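Local structure of mucus binding protein (Lactobacillus reuteri, 3I57) at residues M1-V6 and D21-T26; D27-Y32 and G56-N61. The protein probably helps the bacterium adhere to mucus as a cell-wall-anchored surface protein, and this type 2 repeat from it also binds immunoglobulins and carries calcium. One frame throughout, in Å; residues are numbered along the deposited sequence.

Interaction 1. Residues M1-V6 and D21-T26; sequences MQKVHV and DLDGYT. With CA (calcium ion), chain C.
K3 and D23 lie side by side on one face of the antiparallel beta hairpin formed by strands 2-10 and 15-24, part of the mucin-binding domain of this beta-grasp repeat. Their backbones form a non-hydrogen-bonded pair of the antiparallel ladder. The bends of the lysine chain at its last two torsions (chi3 147°, chi4 -56°) bring K3 NZ to D23 OD1 at 2.8 Å, a salt bridge met on the syn side of the carboxylate. A water continues from K3 NZ to D21 OD2.

On the same face, the H5 ring is turned edge-on to D21. H5 ND1 donates to D21 OD1 at 2.8 Å in an almost straight bond that lies in the ring plane but reaches the carboxylate from above its own plane, the two planes being 70° apart. D66 takes the other ring nitrogen, NE2, so both nitrogens of this buried imidazole are engaged and its rotation is fixed.

The opposite face carries V4 and L22, where V4 CG1 meets L22 CD1 at 3.8 Å; F59 and I30 of the neighbouring loops pack against this pair. V4 and L22 exchange two backbone hydrogen bonds, as do Q2 and G24. Beyond the strand end, M1 SD approaches the Y25 ring obliquely, 4.0 Å from its centroid, a Met-aromatic contact at the exposed edge.

Q2 shares the V4 face and divides its amide between protein and metal. NE2 is held by D63 and donates to T26 OG1 at 3.1 Å, the hydroxyl sitting somewhat out of the amide plane. With the nitrogen so engaged, the carbonyl end is turned to the ion, and Q2 OE1 binds calcium at 2.5 Å.

Interaction 2. Residues D27-Y32 and G56-N61; sequences DETIPY and GEKFDN. With CA (calcium ion), chain C.
Two irregular segments, 27-32 and 56-61, pass each other with their directions 131° apart and are joined by three backbone hydrogen bonds, D27 N to F59 O, F59 N to E28 O and I30 N to E57 O, around a single bridge between T29 and K58.

F59 buries more surface against the other segment than any other residue here. I30 CG1 stands over the centre of one face of its ring, 3.7 Å from the centroid and 11° off the normal, a CH-pi contact. With CG1 anti to its carbonyl carbon (chi1 -63°), I30 brings this branch over the ring and sends CD1 on to E57 CG, 3.6 Å away. P31 CD comes to the ring edge at CE2, 3.7 Å off, the two side chains crossing at about a right angle. E28 runs alongside F59, while its OE1 accepts a bond from the backbone N of Y25. Replacing F59 by an alanine would probably open a gap beneath I30 CG1 and beside P31 CD, with loss of the CH-pi contact.

Toward solvent, K58 bends at chi3 and crosses D27 obliquely. The salt bridge from K58 NZ to D27 OD1 is long at 3.6 Å, and a water bonded to both atoms supplements it. Another water joins T29 OG1 to the carbonyl of G56, so water bridges the exposed side of the contact.

Directly after F59 the chain reaches the metal: D60 OD1 binds calcium at 2.4 Å, with Q2 OE1, the carbonyls of D62 and N65 and two waters completing the shell. Such a mixed set of side-chain, main-chain and water oxygens is characteristic of a calcium site, here built from the 60-65 loop and the start of strand 2-10 within the mucin-binding domain.

Overall arrangement
From the N terminus, residues 1-6 enter strand 2-10, and the return along strand 15-24 closes the hairpin of interaction 1. Residues 27-32 follow directly; the chain then passes through helix 35-43 and strand 46-51 before 56-61 comes back to close the larger loop of interaction 2. The two contacts are therefore in series, neither nesting nor crossing, yet their centres lie only 8 Å apart. T26 OG1 probably hydrogen-bonds to D60 O, the F59 ring packs against G24, and the calcium ion, with two waters, is common to both. Together they tie the first hairpin to the loops flanking the helix-containing segment at one end of the elongated molecule.

Interaction 1. Residues M1-V6 and D21-T26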
loop_
_atom_site.group_PDB
_atom_site.type_symbol
_atom_site.label_atom_id
_atom_site.label_comp_id
_atom_site.label_asym_id
_atom_site.label_seq_id
_atom_site.Cartn_x
_atom_site.Cartn_y
_atom_site.Cartn_z
ATOM N N MET A 1 -49.094 -7.242 7.662
ATOM C CA MET A 1 -47.854 -6.718 8.287
ATOM C C MET A 1 -47.050 -6.014 7.175
ATOM O O MET A 1 -47.202 -6.343 5.996
ATOM C CB MET A 1 -47.063 -7.887 8.883
ATOM C CG MET A 1 -46.303 -7.538 10.149
ATOM S SD MET A 1 -47.426 -7.048 11.496
ATOM C CE MET A 1 -48.120 -8.579 11.993
ATOM N N GLN A 2 -46.211 -5.045 7.539
ATOM C CA GLN A 2 -45.352 -4.357 6.567
ATOM C C GLN A 2 -43.909 -4.815 6.801
ATOM O O GLN A 2 -43.573 -5.253 7.900
ATOM C CB GLN A 2 -45.437 -2.855 6.778
ATOM C CG GLN A 2 -46.860 -2.296 6.644
ATOM C CD GLN A 2 -47.474 -2.665 5.309
ATOM O OE1 GLN A 2 -46.750 -2.902 4.328
ATOM N NE2 GLN A 2 -48.814 -2.718 5.253
ATOM N N LYS A 3 -43.066 -4.683 5.786
ATOM C CA LYS A 3 -41.678 -5.139 5.911
ATOM C C LYS A 3 -40.734 -4.040 5.535
ATOM O O LYS A 3 -40.992 -3.267 4.614
ATOM C CB LYS A 3 -41.399 -6.347 5.001
ATOM C CG LYS A 3 -42.130 -7.615 5.375
ATOM C CD LYS A 3 -41.825 -8.724 4.339
ATOM C CE LYS A 3 -41.814 -10.104 5.000
ATOM N NZ LYS A 3 -40.842 -10.200 6.150
ATOM N N VAL A 4 -39.617 -3.998 6.245
ATOM C CA VAL A 4 -38.609 -2.994 6.039
ATOM C C VAL A 4 -37.273 -3.740 5.920
ATOM O O VAL A 4 -37.066 -4.753 6.601
ATOM C CB VAL A 4 -38.530 -2.029 7.253
ATOM C CG1 VAL A 4 -37.286 -1.160 7.134
ATOM C CG2 VAL A 4 -39.746 -1.167 7.309
ATOM N N HIS A 5 -36.383 -3.249 5.072
ATOM C CA HIS A 5 -35.081 -3.899 4.906
ATOM C C HIS A 5 -34.021 -2.835 5.000
ATOM O O HIS A 5 -34.038 -1.887 4.242
ATOM C CB HIS A 5 -35.009 -4.563 3.512
ATOM C CG HIS A 5 -36.208 -5.392 3.192
ATOM N ND1 HIS A 5 -36.408 -6.645 3.741
ATOM C CD2 HIS A 5 -37.282 -5.143 2.413
ATOM C CE1 HIS A 5 -37.553 -7.136 3.298
ATOM N NE2 HIS A 5 -38.104 -6.246 2.488
ATOM N N VAL A 6 -33.071 -2.999 5.905
ATOM C CA VAL A 6 -32.020 -1.996 6.024
ATOM C C VAL A 6 -30.737 -2.604 5.510
ATOM O O VAL A 6 -30.294 -3.630 6.006
ATOM C CB VAL A 6 -31.823 -1.564 7.480
ATOM C CG1 VAL A 6 -30.739 -0.497 7.554
ATOM C CG2 VAL A 6 -33.138 -1.063 8.058
ATOM N N ASP A 21 -33.801 -7.321 8.307
ATOM C CA ASP A 21 -35.238 -7.277 8.046
ATOM C C ASP A 21 -36.011 -6.948 9.317
ATOM O O ASP A 21 -35.642 -7.404 10.414
ATOM C CB ASP A 21 -35.719 -8.626 7.517
ATOM C CG ASP A 21 -35.326 -8.866 6.090
ATOM O OD1 ASP A 21 -34.713 -7.975 5.467
ATOM O OD2 ASP A 21 -35.656 -9.961 5.579
ATOM N N LEU A 22 -37.076 -6.148 9.176
ATOM C CA LEU A 22 -37.991 -5.840 10.285
ATOM C C LEU A 22 -39.406 -5.948 9.740
ATOM O O LEU A 22 -39.628 -5.656 8.582
ATOM C CB LEU A 22 -37.776 -4.399 10.791
ATOM C CG LEU A 22 -36.352 -3.855 10.658
ATOM C CD1 LEU A 22 -36.334 -2.331 10.663
ATOM C CD2 LEU A 22 -35.527 -4.385 11.798
ATOM N N ASP A 23 -40.354 -6.383 10.566
ATOM C CA ASP A 23 -41.766 -6.342 10.213
ATOM C C ASP A 23 -42.482 -5.510 11.253
ATOM O O ASP A 23 -42.075 -5.491 12.417
ATOM C CB ASP A 23 -42.363 -7.758 10.189
ATOM C CG ASP A 23 -41.665 -8.658 9.172
ATOM O OD1 ASP A 23 -42.343 -9.271 8.338
ATOM O OD2 ASP A 23 -40.421 -8.746 9.236
ATOM N N GLY A 24 -43.568 -4.844 10.837
ATOM C CA GLY A 24 -44.356 -4.073 11.785
ATOM C C GLY A 24 -45.728 -3.735 11.230
ATOM O O GLY A 24 -46.094 -4.138 10.113
ATOM N N TYR A 25 -46.479 -2.990 12.033
ATOM C CA TYR A 25 -47.800 -2.564 11.700
ATOM C C TYR A 25 -47.772 -1.229 10.984
ATOM O O TYR A 25 -46.909 -0.367 11.232
ATOM C CB TYR A 25 -48.620 -2.401 12.977
ATOM C CG TYR A 25 -48.721 -3.658 13.772
ATOM C CD1 TYR A 25 -49.524 -4.723 13.318
ATOM C CD2 TYR A 25 -48.056 -3.788 14.997
ATOM C CE1 TYR A 25 -49.637 -5.887 14.048
ATOM C CE2 TYR A 25 -48.165 -4.952 15.744
ATOM C CZ TYR A 25 -48.958 -5.999 15.254
ATOM O OH TYR A 25 -49.092 -7.147 15.994
ATOM N N THR A 26 -48.733 -1.054 10.099
ATOM C CA THR A 26 -48.879 0.209 9.409
ATOM C C THR A 26 -49.004 1.321 10.429
ATOM O O THR A 26 -49.781 1.211 11.385
ATOM C CB THR A 26 -50.142 0.162 8.509
ATOM O OG1 THR A 26 -49.927 -0.817 7.485
ATOM C CG2 THR A 26 -50.410 1.507 7.866
HETATM CA CA CA C . -45.159 -2.010 2.678
HETATM O O HOH W 1 -38.132 -10.099 4.991
HETATM O O HOH W 2 -44.444 -4.387 2.972
HETATM O O HOH W 3 -43.261 -1.697 4.069
#

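Interaction 2. Residues D27-Y32 and G56-N61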
loop_
_atom_site.group_PDB
_atom_site.type_symbol
_atom_site.label_atom_id
_atom_site.label_comp_id
_atom_site.label_asym_id
_atom_site.label_seq_id
_atom_site.Cartn_x
_atom_site.Cartn_y
_atom_site.Cartn_z
ATOM N N ASP A 27 -48.234 2.391 10.204
ATOM C CA ASP A 27 -48.176 3.572 11.052
ATOM C C ASP A 27 -47.390 3.398 12.359
ATOM O O ASP A 27 -47.206 4.353 13.104
ATOM C CB ASP A 27 -49.551 4.227 11.264
ATOM C CG ASP A 27 -50.090 4.796 9.990
ATOM O OD1 ASP A 27 -49.282 5.355 9.226
ATOM O OD2 ASP A 27 -51.295 4.646 9.728
ATOM N N GLU A 28 -46.911 2.185 12.623
ATOM C CA GLU A 28 -46.017 1.991 13.753
ATOM C C GLU A 28 -44.685 2.660 13.430
ATOM O O GLU A 28 -44.204 2.559 12.307
ATOM C CB GLU A 28 -45.825 0.488 14.001
ATOM C CG GLU A 28 -44.781 0.119 15.069
ATOM C CD GLU A 28 -44.403 -1.363 15.029
ATOM O OE1 GLU A 28 -45.193 -2.194 14.510
ATOM O OE2 GLU A 28 -43.315 -1.700 15.545
ATOM N N THR A 29 -44.089 3.343 14.410
ATOM C CA THR A 29 -42.720 3.848 14.218
ATOM C C THR A 29 -41.727 2.669 14.115
ATOM O O THR A 29 -41.751 1.761 14.955
ATOM C CB THR A 29 -42.316 4.826 15.331
ATOM O OG1 THR A 29 -43.147 5.985 15.252
ATOM C CG2 THR A 29 -40.790 5.254 15.197
ATOM N N ILE A 30 -40.871 2.660 13.087
ATOM C CA ILE A 30 -40.026 1.450 12.866
ATOM C C ILE A 30 -39.043 1.355 14.040
ATOM O O ILE A 30 -38.283 2.271 14.238
ATOM C CB ILE A 30 -39.254 1.487 11.513
ATOM C CG1 ILE A 30 -40.210 1.488 10.305
ATOM C CG2 ILE A 30 -38.262 0.293 11.440
ATOM C CD1 ILE A 30 -39.594 2.080 9.021
ATOM N N PRO A 31 -39.098 0.277 14.846
ATOM C CA PRO A 31 -38.296 0.237 16.064
ATOM C C PRO A 31 -36.894 -0.219 15.756
ATOM O O PRO A 31 -36.515 -1.357 16.069
ATOM C CB PRO A 31 -39.034 -0.777 16.955
ATOM C CG PRO A 31 -39.737 -1.672 15.985
ATOM C CD PRO A 31 -40.059 -0.841 14.773
ATOM N N TYR A 32 -36.136 0.659 15.104
ATOM C CA TYR A 32 -34.794 0.326 14.649
ATOM C C TYR A 32 -33.933 1.573 14.693
ATOM O O TYR A 32 -34.405 2.702 14.425
ATOM C CB TYR A 32 -34.859 -0.173 13.194
ATOM C CG TYR A 32 -33.580 -0.735 12.617
ATOM C CD1 TYR A 32 -33.262 -2.083 12.767
ATOM C CD2 TYR A 32 -32.723 0.070 11.875
ATOM C CE1 TYR A 32 -32.102 -2.622 12.234
ATOM C CE2 TYR A 32 -31.572 -0.443 11.339
ATOM C CZ TYR A 32 -31.267 -1.791 11.499
ATOM O OH TYR A 32 -30.108 -2.259 10.952
ATOM N N GLY A 56 -37.080 8.273 12.854
ATOM C CA GLY A 56 -38.510 8.236 13.183
ATOM C C GLY A 56 -39.428 7.797 12.060
ATOM O O GLY A 56 -40.650 7.995 12.139
ATOM N N GLU A 57 -38.849 7.198 11.021
ATOM C CA GLU A 57 -39.599 6.586 9.912
ATOM C C GLU A 57 -40.647 5.592 10.445
ATOM O O GLU A 57 -40.348 4.844 11.379
ATOM C CB GLU A 57 -38.609 5.841 8.995
ATOM C CG GLU A 57 -39.168 5.366 7.658
ATOM C CD GLU A 57 -39.222 6.479 6.634
ATOM O OE1 GLU A 57 -39.164 7.652 7.052
ATOM O OE2 GLU A 57 -39.314 6.178 5.424
ATOM N N LYS A 58 -41.853 5.614 9.858
ATOM C CA LYS A 58 -42.924 4.633 10.118
ATOM C C LYS A 58 -43.057 3.560 9.036
ATOM O O LYS A 58 -42.733 3.797 7.866
ATOM C CB LYS A 58 -44.294 5.335 10.190
ATOM C CG LYS A 58 -44.417 6.383 11.267
ATOM C CD LYS A 58 -45.755 7.168 11.177
ATOM C CE LYS A 58 -46.232 7.405 9.750
ATOM N NZ LYS A 58 -47.350 8.415 9.677
ATOM N N PHE A 59 -43.617 2.411 9.409
ATOM C CA PHE A 59 -44.041 1.422 8.431
ATOM C C PHE A 59 -45.171 2.038 7.578
ATOM O O PHE A 59 -46.071 2.691 8.118
ATOM C CB PHE A 59 -44.552 0.127 9.105
ATOM C CG PHE A 59 -43.477 -0.674 9.818
ATOM C CD1 PHE A 59 -42.707 -1.607 9.119
ATOM C CD2 PHE A 59 -43.242 -0.500 11.173
ATOM C CE1 PHE A 59 -41.708 -2.338 9.767
ATOM C CE2 PHE A 59 -42.264 -1.239 11.833
ATOM C CZ PHE A 59 -41.494 -2.159 11.124
ATOM N N ASP A 60 -45.107 1.822 6.259
ATOM C CA ASP A 60 -46.095 2.381 5.310
ATOM C C ASP A 60 -47.451 1.681 5.333
ATOM O O ASP A 60 -47.700 0.817 6.149
ATOM C CB ASP A 60 -45.567 2.388 3.876
ATOM C CG ASP A 60 -45.307 0.998 3.322
ATOM O OD1 ASP A 60 -45.957 -0.008 3.711
ATOM O OD2 ASP A 60 -44.426 0.915 2.449
ATOM N N ASN A 61 -48.326 2.078 4.420
ATOM C CA ASN A 61 -49.633 1.459 4.295
ATOM C C ASN A 61 -49.749 0.880 2.894
ATOM O O ASN A 61 -50.770 1.060 2.223
ATOM C CB ASN A 61 -50.721 2.515 4.522
ATOM C CG ASN A 61 -52.137 1.933 4.465
ATOM O OD1 ASN A 61 -52.350 0.772 4.789
ATOM N ND2 ASN A 61 -53.113 2.759 4.057
HETATM CA CA CA C . -45.159 -2.010 2.678
HETATM O O HOH W 4 -47.825 4.639 6.998
HETATM O O HOH W 5 -50.057 7.778 8.227
HETATM O O HOH W 6 -42.674 8.072 13.892
HETATM O O HOH W 7 -37.992 4.727 12.892
HETATM O O HOH W 2 -44.444 -4.387 2.972
HETATM O O HOH W 3 -43.261 -1.697 4.069
#